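Lys-gingipain W83 (Porphyromonas gingivalis, PDB 4ITC) cleaves proteins after lysine as a secreted cysteine protease and carries haemolytic adhesin domains, of which this calcium-binding K1 domain is one. Local coordinates at residues A[79-85]-A[160-166]. Numbering follows the deposited sequence. Where two conformers were deposited one is given.
Sequences FWVCAQD and FYIDLDE. With CA (calcium ion), chain C.
The methylene CG of Gln-84 reaches the edge of the Phe-160 ring, 3.9 Å from CE2, and also lies 3.6 Å from CD2 of Tyr-161. CE2 of Phe-160 sits over the centre of the Tyr-161 ring, 3.5 Å above its plane, and Tyr-161 CE1 over a face of the Phe-160 ring, offset toward the rim. Beside them CB of Asp-85 meets CD2 of Phe-160 obliquely. At the Trp-80 indole, Asp-165 O lies at the edge and Glu-166 CB approaches CD1 obliquely at 3.7 Å. Gln-84 extends at chi1 (173°) and turns at chi2, so its methylenes suit the aromatic pair while OE1 comes 2.6 Å from Asp-163 OD2. Strands 75-83 and 161-171 are antiparallel neighbours in one sheet of this adhesin domain's beta sandwich. Paired backbone hydrogen bonds join Trp-80 to Asp-165 and Cys-82 to Asp-163, Asp-163 N to Cys-82 O nearly straight at 177°. Toward strand 92-98, branched Val-81 and Ile-162 fill the sandwich interior, CG2 against CG1. On the face of Trp-80, Cys-82 and Asp-163, Asp-165 chelates calcium through both carboxylate oxygens, OD2 also accepting from Tyr-39 N; Glu-166, ending the segment, adds OE1, and Ser-7, Glu-9, Ser-41 and Gly-43 complete the site.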
loop_
_atom_site.group_PDB
_atom_site.type_symbol
_atom_site.label_atom_id
_atom_site.label_comp_id
_atom_site.label_asym_id
_atom_site.label_seq_id
_atom_site.Cartn_x
_atom_site.Cartn_y
_atom_site.Cartn_z
ATOM N N PHE A 79 -9.121 2.242 -0.436
ATOM C CA PHE A 79 -8.270 1.243 0.218
ATOM C C PHE A 79 -8.078 1.688 1.633
ATOM O O PHE A 79 -8.409 2.818 2.000
ATOM C CB PHE A 79 -6.904 1.085 -0.497
ATOM C CG PHE A 79 -6.086 2.326 -0.557
ATOM C CD1 PHE A 79 -6.279 3.232 -1.570
ATOM C CD2 PHE A 79 -5.092 2.581 0.364
ATOM C CE1 PHE A 79 -5.529 4.386 -1.658
ATOM C CE2 PHE A 79 -4.325 3.731 0.280
ATOM C CZ PHE A 79 -4.553 4.636 -0.736
ATOM N N TRP A 80 -7.536 0.782 2.439
ATOM C CA TRP A 80 -7.248 1.010 3.863
ATOM C C TRP A 80 -5.735 0.920 4.070
ATOM O O TRP A 80 -5.069 0.061 3.470
ATOM C CB TRP A 80 -7.965 -0.047 4.711
ATOM C CG TRP A 80 -9.452 0.104 4.673
ATOM C CD1 TRP A 80 -10.282 -0.378 3.714
ATOM C CD2 TRP A 80 -10.282 0.778 5.634
ATOM N NE1 TRP A 80 -11.577 -0.053 4.002
ATOM C CE2 TRP A 80 -11.606 0.672 5.164
ATOM C CE3 TRP A 80 -10.033 1.503 6.803
ATOM C CZ2 TRP A 80 -12.676 1.207 5.847
ATOM C CZ3 TRP A 80 -11.123 2.046 7.500
ATOM C CH2 TRP A 80 -12.405 1.882 7.035
ATOM N N VAL A 81 -5.213 1.789 4.925
ATOM C CA VAL A 81 -3.805 1.844 5.247
ATOM C C VAL A 81 -3.610 2.044 6.748
ATOM O O VAL A 81 -4.419 2.675 7.424
ATOM C CB VAL A 81 -3.125 2.978 4.451
ATOM C CG1 VAL A 81 -3.683 4.343 4.786
ATOM C CG2 VAL A 81 -1.621 2.938 4.563
ATOM N N CYS A 82 -2.517 1.509 7.259
ATOM C CA CYS A 82 -2.097 1.809 8.604
ATOM C C CYS A 82 -0.621 1.637 8.718
ATOM O O CYS A 82 0.031 1.089 7.813
ATOM C CB CYS A 82 -2.792 0.945 9.640
ATOM S SG CYS A 82 -2.226 -0.767 9.729
ATOM N N ALA A 83 -0.117 2.124 9.851
ATOM C CA ALA A 83 1.199 1.784 10.358
ATOM C C ALA A 83 1.029 0.546 11.220
ATOM O O ALA A 83 0.232 0.523 12.154
ATOM C CB ALA A 83 1.746 2.902 11.223
ATOM N N GLN A 84 1.844 -0.469 10.980
ATOM C CA GLN A 84 1.769 -1.672 11.799
ATOM C C GLN A 84 2.082 -1.413 13.268
ATOM O O GLN A 84 1.473 -2.030 14.136
ATOM C CB GLN A 84 2.743 -2.735 11.210
ATOM C CG GLN A 84 2.909 -4.011 12.043
ATOM C CD GLN A 84 1.624 -4.807 12.177
ATOM O OE1 GLN A 84 0.672 -4.683 11.395
ATOM N NE2 GLN A 84 1.593 -5.653 13.227
ATOM N N ASP A 85 3.071 -0.550 13.541
ATOM C CA ASP A 85 3.499 -0.284 14.928
ATOM C C ASP A 85 3.297 1.192 15.205
ATOM O O ASP A 85 3.921 2.044 14.553
ATOM C CB ASP A 85 4.950 -0.730 15.097
ATOM C CG ASP A 85 5.471 -0.557 16.497
ATOM O OD1 ASP A 85 4.977 0.339 17.227
ATOM O OD2 ASP A 85 6.377 -1.334 16.895
ATOM N N PHE A 160 8.660 1.103 10.723
ATOM C CA PHE A 160 8.439 -0.355 10.831
ATOM C C PHE A 160 7.810 -0.862 9.543
ATOM O O PHE A 160 8.532 -1.132 8.593
ATOM C CB PHE A 160 7.705 -0.756 12.113
ATOM C CG PHE A 160 7.756 -2.229 12.413
ATOM C CD1 PHE A 160 8.970 -2.891 12.441
ATOM C CD2 PHE A 160 6.611 -2.942 12.650
ATOM C CE1 PHE A 160 9.039 -4.257 12.749
ATOM C CE2 PHE A 160 6.668 -4.327 12.952
ATOM C CZ PHE A 160 7.877 -4.970 12.984
ATOM N N TYR A 161 6.514 -1.062 9.522
ATOM C CA TYR A 161 5.788 -1.440 8.294
ATOM C C TYR A 161 4.667 -0.483 8.000
ATOM O O TYR A 161 4.044 0.071 8.907
ATOM C CB TYR A 161 5.133 -2.816 8.325
ATOM C CG TYR A 161 5.837 -3.985 8.941
ATOM C CD1 TYR A 161 7.240 -4.066 8.993
ATOM C CD2 TYR A 161 5.085 -5.058 9.403
ATOM C CE1 TYR A 161 7.843 -5.174 9.564
ATOM C CE2 TYR A 161 5.684 -6.177 9.959
ATOM C CZ TYR A 161 7.059 -6.222 10.036
ATOM O OH TYR A 161 7.753 -7.319 10.547
ATOM N N ILE A 162 4.380 -0.338 6.701
ATOM C CA ILE A 162 3.111 0.138 6.233
ATOM C C ILE A 162 2.282 -1.072 5.796
ATOM O O ILE A 162 2.776 -1.953 5.077
ATOM C CB ILE A 162 3.247 1.190 5.085
ATOM C CG1 ILE A 162 1.866 1.736 4.687
ATOM C CG2 ILE A 162 4.043 0.691 3.898
ATOM C CD1 ILE A 162 1.981 2.914 3.742
ATOM N N ASP A 163 1.025 -1.093 6.202
ATOM C CA ASP A 163 0.102 -2.144 5.840
ATOM C C ASP A 163 -1.001 -1.538 4.941
ATOM O O ASP A 163 -1.475 -0.441 5.192
ATOM C CB ASP A 163 -0.586 -2.712 7.058
ATOM C CG ASP A 163 0.327 -3.265 8.145
ATOM O OD1 ASP A 163 1.557 -3.463 7.991
ATOM O OD2 ASP A 163 -0.281 -3.528 9.250
ATOM N N LEU A 164 -1.477 -2.340 4.000
ATOM C CA LEU A 164 -2.438 -1.942 2.988
ATOM C C LEU A 164 -3.442 -3.077 2.831
ATOM O O LEU A 164 -3.055 -4.259 2.814
ATOM C CB LEU A 164 -1.714 -1.678 1.649
ATOM C CG LEU A 164 -2.570 -1.521 0.398
ATOM C CD1 LEU A 164 -3.212 -0.155 0.437
ATOM C CD2 LEU A 164 -1.721 -1.628 -0.872
ATOM N N ASP A 165 -4.738 -2.728 2.728
ATOM C CA ASP A 165 -5.783 -3.762 2.617
ATOM C C ASP A 165 -6.997 -3.262 1.870
ATOM O O ASP A 165 -7.216 -2.044 1.714
ATOM C CB ASP A 165 -6.175 -4.279 4.010
ATOM C CG ASP A 165 -6.763 -5.685 3.996
ATOM O OD1 ASP A 165 -6.716 -6.381 2.964
ATOM O OD2 ASP A 165 -7.247 -6.120 5.069
ATOM N N GLU A 166 -7.773 -4.240 1.380
ATOM C CA GLU A 166 -9.156 -4.046 0.926
ATOM C C GLU A 166 -9.223 -2.972 -0.161
ATOM O O GLU A 166 -9.838 -1.927 0.012
ATOM C CB GLU A 166 -10.025 -3.716 2.115
ATOM C CG GLU A 166 -10.047 -4.847 3.162
ATOM C CD GLU A 166 -10.494 -6.197 2.653
ATOM O OE1 GLU A 166 -9.921 -7.189 3.180
ATOM O OE2 GLU A 166 -11.358 -6.262 1.718
HETATM CA CA CA C . -7.920 -8.237 3.976
HETATM O O HOH W 1 4.788 0.806 11.486
#